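Local coordinates for core protein VP7 (PDB 1BVP) that assembles as trimers on a VP3 scaffold and, with four other proteins, forms the inner capsid of bluetongue virus, at residues 114-119 / 302-307; 130-135 / 176-181; 152-155 / 159-162. One frame throughout, in Å; residues are numbered along the deposited sequence.

Contact 1 of 3, residues 114-119 / 302-307; sequences GETSTW and NDRDSI
Arg-304 leaves its backbone with CG anti to N (chi1 -178°), and the chain then runs extended as far as NE. This presents the CB and CG end of the side chain to Thr-116 and carries the guanidinium away from it. Thr-116 points toward the other segment and packs chiefly through its methyl. CG2 of Thr-116 lies against CB and CG of Arg-304, 4.0 Å from CG, and the two side chains meet at a slant. The hydroxyl is turned to the backbone at the helix start. Thr-116 OG1 comes within 3.4 Å of Arg-304 N, but the angle is poor and no hydrogen bond forms. OG1 of Thr-116 also approaches CG1 of Ile-307, at 4.1 Å. The contact is thus van der Waals packing. The charged end of Arg-304 is held outside the two segments, by a salt bridge from NH2 to Asp-2. Asp-303 fixes the helix start. Its OD2 accepts from Ser-306 N at 3.3 Å, from above the carboxylate plane, and its OD1 accepts from Ser-306 OG at 2.9 Å, on the syn side. The arrangement joins the C-terminal end of helix 103-116 to the Asp N-cap of helix 304-323, within the helical domain of VP7.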
# COMPACT_ATOMS: atom_id res chain seq x y z
N GLY A 114 -14.95 -8.12 -11.54
CA GLY A 114 -13.90 -8.72 -12.32
C GLY A 114 -12.81 -9.40 -11.53
O GLY A 114 -12.51 -10.56 -11.81
N GLU A 115 -12.23 -8.73 -10.53
CA GLU A 115 -11.14 -9.37 -9.80
C GLU A 115 -11.56 -10.50 -8.90
O GLU A 115 -10.92 -11.53 -8.83
CB GLU A 115 -10.22 -8.35 -9.08
CG GLU A 115 -10.83 -7.51 -7.97
CD GLU A 115 -10.73 -8.11 -6.58
OE1 GLU A 115 -10.26 -9.24 -6.42
OE2 GLU A 115 -11.12 -7.45 -5.61
N THR A 116 -12.69 -10.33 -8.27
CA THR A 116 -13.27 -11.26 -7.32
C THR A 116 -13.67 -12.58 -7.93
O THR A 116 -13.67 -13.62 -7.27
CB THR A 116 -14.50 -10.53 -6.80
OG1 THR A 116 -14.30 -10.20 -5.44
CG2 THR A 116 -15.78 -11.25 -7.05
N SER A 117 -14.00 -12.58 -9.20
CA SER A 117 -14.47 -13.79 -9.82
C SER A 117 -13.38 -14.63 -10.49
O SER A 117 -13.66 -15.65 -11.11
CB SER A 117 -15.56 -13.42 -10.82
OG SER A 117 -14.97 -12.65 -11.86
N THR A 118 -12.14 -14.16 -10.43
CA THR A 118 -11.03 -14.89 -11.02
C THR A 118 -9.87 -14.97 -10.04
O THR A 118 -10.07 -14.83 -8.84
CB THR A 118 -10.62 -14.31 -12.39
OG1 THR A 118 -9.84 -15.29 -13.11
CG2 THR A 118 -9.92 -12.99 -12.28
N TRP A 119 -8.67 -15.30 -10.54
CA TRP A 119 -7.47 -15.45 -9.71
C TRP A 119 -6.34 -14.83 -10.47
O TRP A 119 -6.38 -14.75 -11.71
CB TRP A 119 -7.14 -16.94 -9.51
CG TRP A 119 -8.19 -17.69 -8.74
CD1 TRP A 119 -8.33 -17.77 -7.36
CD2 TRP A 119 -9.33 -18.33 -9.30
NE1 TRP A 119 -9.52 -18.42 -7.05
CE2 TRP A 119 -10.14 -18.77 -8.22
CE3 TRP A 119 -9.76 -18.57 -10.61
CZ2 TRP A 119 -11.35 -19.41 -8.42
CZ3 TRP A 119 -10.96 -19.21 -10.80
CH2 TRP A 119 -11.74 -19.63 -9.72
N ASN A 302 -11.99 -12.61 0.21
CA ASN A 302 -11.72 -12.95 -1.18
C ASN A 302 -12.93 -13.16 -2.08
O ASN A 302 -12.78 -13.58 -3.24
CB ASN A 302 -10.82 -14.18 -1.24
CG ASN A 302 -11.48 -15.38 -0.64
OD1 ASN A 302 -11.17 -15.74 0.49
ND2 ASN A 302 -12.43 -15.98 -1.36
N ASP A 303 -14.12 -12.88 -1.56
CA ASP A 303 -15.34 -13.04 -2.32
C ASP A 303 -15.99 -11.69 -2.58
O ASP A 303 -15.80 -10.73 -1.82
CB ASP A 303 -16.31 -13.95 -1.56
CG ASP A 303 -16.61 -13.45 -0.18
OD1 ASP A 303 -15.68 -13.38 0.65
OD2 ASP A 303 -17.77 -13.11 0.09
N ARG A 304 -16.79 -11.66 -3.64
CA ARG A 304 -17.52 -10.48 -4.05
C ARG A 304 -18.31 -9.82 -2.92
O ARG A 304 -18.16 -8.61 -2.67
CB ARG A 304 -18.47 -10.84 -5.18
CG ARG A 304 -19.24 -9.68 -5.74
CD ARG A 304 -20.18 -10.10 -6.84
NE ARG A 304 -21.03 -9.00 -7.30
CZ ARG A 304 -22.09 -8.56 -6.63
NH1 ARG A 304 -22.43 -9.11 -5.45
NH2 ARG A 304 -22.82 -7.57 -7.13
N ASP A 305 -19.08 -10.62 -2.18
CA ASP A 305 -19.90 -10.07 -1.12
C ASP A 305 -19.16 -9.28 -0.06
O ASP A 305 -19.54 -8.13 0.26
CB ASP A 305 -20.76 -11.16 -0.47
CG ASP A 305 -21.83 -11.73 -1.41
OD1 ASP A 305 -22.12 -11.18 -2.52
OD2 ASP A 305 -22.39 -12.79 -1.02
N SER A 306 -18.09 -9.85 0.46
CA SER A 306 -17.31 -9.17 1.50
C SER A 306 -16.74 -7.88 0.98
O SER A 306 -16.86 -6.83 1.63
CB SER A 306 -16.20 -10.07 1.97
OG SER A 306 -16.79 -11.29 2.36
N ILE A 307 -16.11 -7.94 -0.20
CA ILE A 307 -15.51 -6.75 -0.76
C ILE A 307 -16.56 -5.65 -0.98
O ILE A 307 -16.37 -4.51 -0.57
CB ILE A 307 -14.83 -7.05 -2.07
CG1 ILE A 307 -13.79 -8.16 -1.87
CG2 ILE A 307 -14.19 -5.80 -2.59
CD1 ILE A 307 -12.64 -7.75 -0.94

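Contact 2 of 3, residues 130-135 / 176-181; sequences LETEET and QGRNDP
The guanidinium of Arg-178 has the methyl of Thr-132 over one face and the carbonyl oxygen of Glu-131 at its edge, somewhat tilted from its plane. CG2 of Thr-132 stands 3.9 Å from the plane, over its outer part. The oxygen accepts the single hydrogen bond of the contact, Arg-178 NH2 to Glu-131 O, at 2.7 Å. The bond is bent, with an N-H...O angle of 140°. The donor also stands well above the carbonyl plane, 56° out of it. Arg-178 points toward the other segment. Its chain bends at chi3 (43°), and the side chains of Arg-178 and Thr-132 cross at about a right angle. Both segments belong to the beta domain. Here the loop between strands 168-170 and 183-195 reaches the turn that leads into strand 134-136. Glu-134 and Thr-135 form a parallel ladder with a strand of the third subunit. The turn meets that subunit too: Leu-130 O and Thr-132 OG1 both accept from its Arg-189. Thr-132 OG1 is also hydrogen-bonded to Phe-129 O. The Arg-178 side chain also packs on Phe-128 and Phe-129 of its own chain.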
# COMPACT_ATOMS: atom_id res chain seq x y z
N LEU A 130 6.29 -18.66 7.88
CA LEU A 130 5.62 -18.20 9.07
C LEU A 130 4.94 -19.33 9.84
O LEU A 130 4.93 -19.33 11.07
CB LEU A 130 4.58 -17.16 8.69
CG LEU A 130 3.84 -16.55 9.89
CD1 LEU A 130 4.61 -15.35 10.42
CD2 LEU A 130 2.43 -16.16 9.48
N GLU A 131 4.41 -20.31 9.14
CA GLU A 131 3.70 -21.35 9.87
C GLU A 131 4.50 -22.61 10.12
O GLU A 131 4.10 -23.69 9.71
CB GLU A 131 2.38 -21.65 9.21
CG GLU A 131 1.52 -20.42 9.04
CD GLU A 131 0.11 -20.72 8.57
OE1 GLU A 131 -0.06 -21.66 7.76
OE2 GLU A 131 -0.81 -20.00 9.03
N THR A 132 5.59 -22.45 10.85
CA THR A 132 6.47 -23.56 11.21
C THR A 132 6.44 -23.72 12.74
O THR A 132 6.41 -22.72 13.47
CB THR A 132 7.90 -23.26 10.76
OG1 THR A 132 8.27 -21.92 11.15
CG2 THR A 132 8.02 -23.40 9.27
N GLU A 133 6.49 -24.96 13.21
CA GLU A 133 6.44 -25.20 14.65
C GLU A 133 7.80 -25.13 15.33
O GLU A 133 7.88 -24.86 16.53
CB GLU A 133 5.83 -26.56 14.92
CG GLU A 133 4.40 -26.65 14.55
CD GLU A 133 3.85 -28.03 14.81
OE1 GLU A 133 3.48 -28.34 15.97
OE2 GLU A 133 3.81 -28.80 13.84
N GLU A 134 8.85 -25.37 14.56
CA GLU A 134 10.21 -25.39 15.10
C GLU A 134 11.09 -24.49 14.29
O GLU A 134 10.92 -24.37 13.09
CB GLU A 134 10.79 -26.80 14.95
CG GLU A 134 9.95 -27.92 15.52
CD GLU A 134 10.40 -29.29 15.05
OE1 GLU A 134 10.92 -29.40 13.90
OE2 GLU A 134 10.20 -30.26 15.82
N THR A 135 12.11 -23.94 14.95
CA THR A 135 13.09 -23.10 14.29
C THR A 135 14.49 -23.44 14.91
O THR A 135 14.59 -23.89 16.06
CB THR A 135 12.73 -21.61 14.45
OG1 THR A 135 13.58 -20.80 13.62
CG2 THR A 135 12.84 -21.17 15.92
N GLN A 176 8.75 -27.26 -0.09
CA GLN A 176 7.52 -27.86 -0.61
C GLN A 176 6.41 -28.17 0.39
O GLN A 176 6.65 -28.14 1.60
CB GLN A 176 7.87 -29.04 -1.54
CG GLN A 176 8.82 -28.53 -2.68
CD GLN A 176 9.37 -29.61 -3.61
OE1 GLN A 176 9.37 -30.81 -3.27
NE2 GLN A 176 9.84 -29.20 -4.80
N GLY A 177 5.18 -28.27 -0.12
CA GLY A 177 4.03 -28.56 0.72
C GLY A 177 3.42 -27.42 1.52
O GLY A 177 2.36 -27.59 2.13
N ARG A 178 4.08 -26.27 1.56
CA ARG A 178 3.58 -25.11 2.29
C ARG A 178 3.23 -24.04 1.27
O ARG A 178 4.02 -23.80 0.32
CB ARG A 178 4.62 -24.55 3.28
CG ARG A 178 6.08 -24.99 3.06
CD ARG A 178 6.97 -24.75 4.30
NE ARG A 178 6.33 -25.13 5.56
CZ ARG A 178 5.54 -24.34 6.29
NH1 ARG A 178 5.26 -23.08 5.91
NH2 ARG A 178 4.95 -24.83 7.37
N ASN A 179 2.08 -23.39 1.48
CA ASN A 179 1.58 -22.33 0.60
C ASN A 179 1.31 -22.97 -0.75
O ASN A 179 1.21 -24.22 -0.86
CB ASN A 179 2.60 -21.20 0.46
CG ASN A 179 3.16 -20.72 1.83
OD1 ASN A 179 4.35 -20.39 1.95
ND2 ASN A 179 2.30 -20.70 2.86
N ASP A 180 1.16 -22.18 -1.79
CA ASP A 180 0.90 -22.80 -3.08
C ASP A 180 1.47 -21.76 -4.00
O ASP A 180 0.78 -21.12 -4.78
CB ASP A 180 -0.63 -23.00 -3.21
CG ASP A 180 -1.06 -23.56 -4.57
OD1 ASP A 180 -0.21 -24.04 -5.37
OD2 ASP A 180 -2.29 -23.49 -4.83
N PRO A 181 2.79 -21.56 -3.89
CA PRO A 181 3.50 -20.57 -4.68
C PRO A 181 3.55 -20.82 -6.16
O PRO A 181 3.41 -21.94 -6.61
CB PRO A 181 4.89 -20.58 -4.05
CG PRO A 181 5.08 -21.98 -3.73
CD PRO A 181 3.74 -22.38 -3.13

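Contact 3 of 3, residues 152-155 / 159-162; sequences VVCG and IQVS
Gln-160 reaches along Val-152 and Cys-154, and each atom of its side chain has a neighbour there. CB of Gln-160 starts 4.1 Å from SG of Cys-154. CG of Gln-160 meets both this sulfur and CG1 of Val-152, the latter at 4.0 Å. Chi1 of 56° sets CG between the backbone N and the carbonyl carbon, and the chain is extended from there. CD of Gln-160 meets CB of Cys-154 at 3.8 Å. At the tip OE1 of Gln-160 touches SG of Cys-154 at 3.7 Å, while NE2 touches CB of Cys-154 and CG1 of Val-152. The buried amide has polar partners of its own chain: OE1 accepts from Gly-139 N, and NE2 donates to Gln-137 O. The backbones form an antiparallel beta hairpin of strands 149-155 and 158-163. Val-152 and Gln-160 are a hydrogen-bonded pair of it, with two bonds of 2.9 Å, Val-152 N to Gln-160 O and Gln-160 N to Val-152 O. Val-153 and Ile-159 make the next, non-hydrogen-bonded pair, with side chains on the opposite face. There CG2 of Ile-159 lies 4.4 Å from CB of Val-153. Ile-159 continues into an apolar group with Phe-129, Ile-174 and Phe-175.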
# COMPACT_ATOMS: atom_id res chain seq x y z
N VAL A 152 17.70 -26.52 7.17
CA VAL A 152 16.85 -26.36 8.32
C VAL A 152 16.28 -24.90 8.33
O VAL A 152 16.92 -24.00 7.76
CB VAL A 152 17.77 -26.74 9.54
CG1 VAL A 152 18.21 -25.55 10.35
CG2 VAL A 152 17.17 -27.79 10.34
N VAL A 153 15.09 -24.66 8.89
CA VAL A 153 14.57 -23.29 8.90
C VAL A 153 15.08 -22.50 10.09
O VAL A 153 15.02 -22.99 11.22
CB VAL A 153 12.95 -23.13 8.74
CG1 VAL A 153 12.27 -24.41 8.33
CG2 VAL A 153 12.28 -22.49 9.96
N CYS A 154 15.54 -21.27 9.85
CA CYS A 154 16.04 -20.43 10.91
C CYS A 154 15.37 -19.08 11.07
O CYS A 154 15.85 -18.22 11.81
CB CYS A 154 17.53 -20.25 10.73
SG CYS A 154 18.01 -19.73 9.14
N GLY A 155 14.26 -18.89 10.39
CA GLY A 155 13.55 -17.62 10.49
C GLY A 155 12.25 -17.80 9.76
O GLY A 155 12.04 -18.84 9.12
N ILE A 159 16.17 -20.12 5.56
CA ILE A 159 16.68 -21.46 5.82
C ILE A 159 18.21 -21.37 5.72
O ILE A 159 18.77 -20.43 5.11
CB ILE A 159 16.18 -22.55 4.84
CG1 ILE A 159 16.87 -22.43 3.49
CG2 ILE A 159 14.68 -22.56 4.74
CD1 ILE A 159 16.90 -23.73 2.75
N GLN A 160 18.89 -22.32 6.37
CA GLN A 160 20.36 -22.41 6.33
C GLN A 160 20.65 -23.87 6.09
O GLN A 160 19.83 -24.73 6.46
CB GLN A 160 21.05 -21.94 7.61
CG GLN A 160 20.57 -22.65 8.85
CD GLN A 160 20.94 -21.91 10.12
OE1 GLN A 160 21.43 -20.79 10.08
NE2 GLN A 160 20.69 -22.54 11.25
N VAL A 161 21.71 -24.11 5.34
CA VAL A 161 22.13 -25.46 4.98
C VAL A 161 23.57 -25.65 5.46
O VAL A 161 24.42 -24.75 5.25
CB VAL A 161 22.13 -25.64 3.43
CG1 VAL A 161 22.20 -27.08 3.05
CG2 VAL A 161 20.94 -25.00 2.82
N SER A 162 23.81 -26.77 6.16
CA SER A 162 25.15 -27.15 6.65
C SER A 162 25.68 -28.18 5.66
O SER A 162 24.99 -29.16 5.35
CB SER A 162 25.08 -27.85 8.01
OG SER A 162 24.49 -27.05 9.01

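In the fold
Contact 3 is buried in the beta domain, and no other subunit touches its segments. Contacts 1 and 2 lie at the surface, and both reach the second subunit; contact 2 also meets the third. Contact 1 belongs to the helices, with its centre 37 Å from that of contact 3. Contacts 2 and 3 have centres 13 Å apart and touch where strand 134-136 packs on strand 149-155, through Thr-135 and Val-153. The chemistry follows the place. Contact 3 has regular backbone bonding between sheet strands. Contact 2 has one bond from a side chain to a backbone carbonyl, between loop residues. Contact 1 has no hydrogen bond across it.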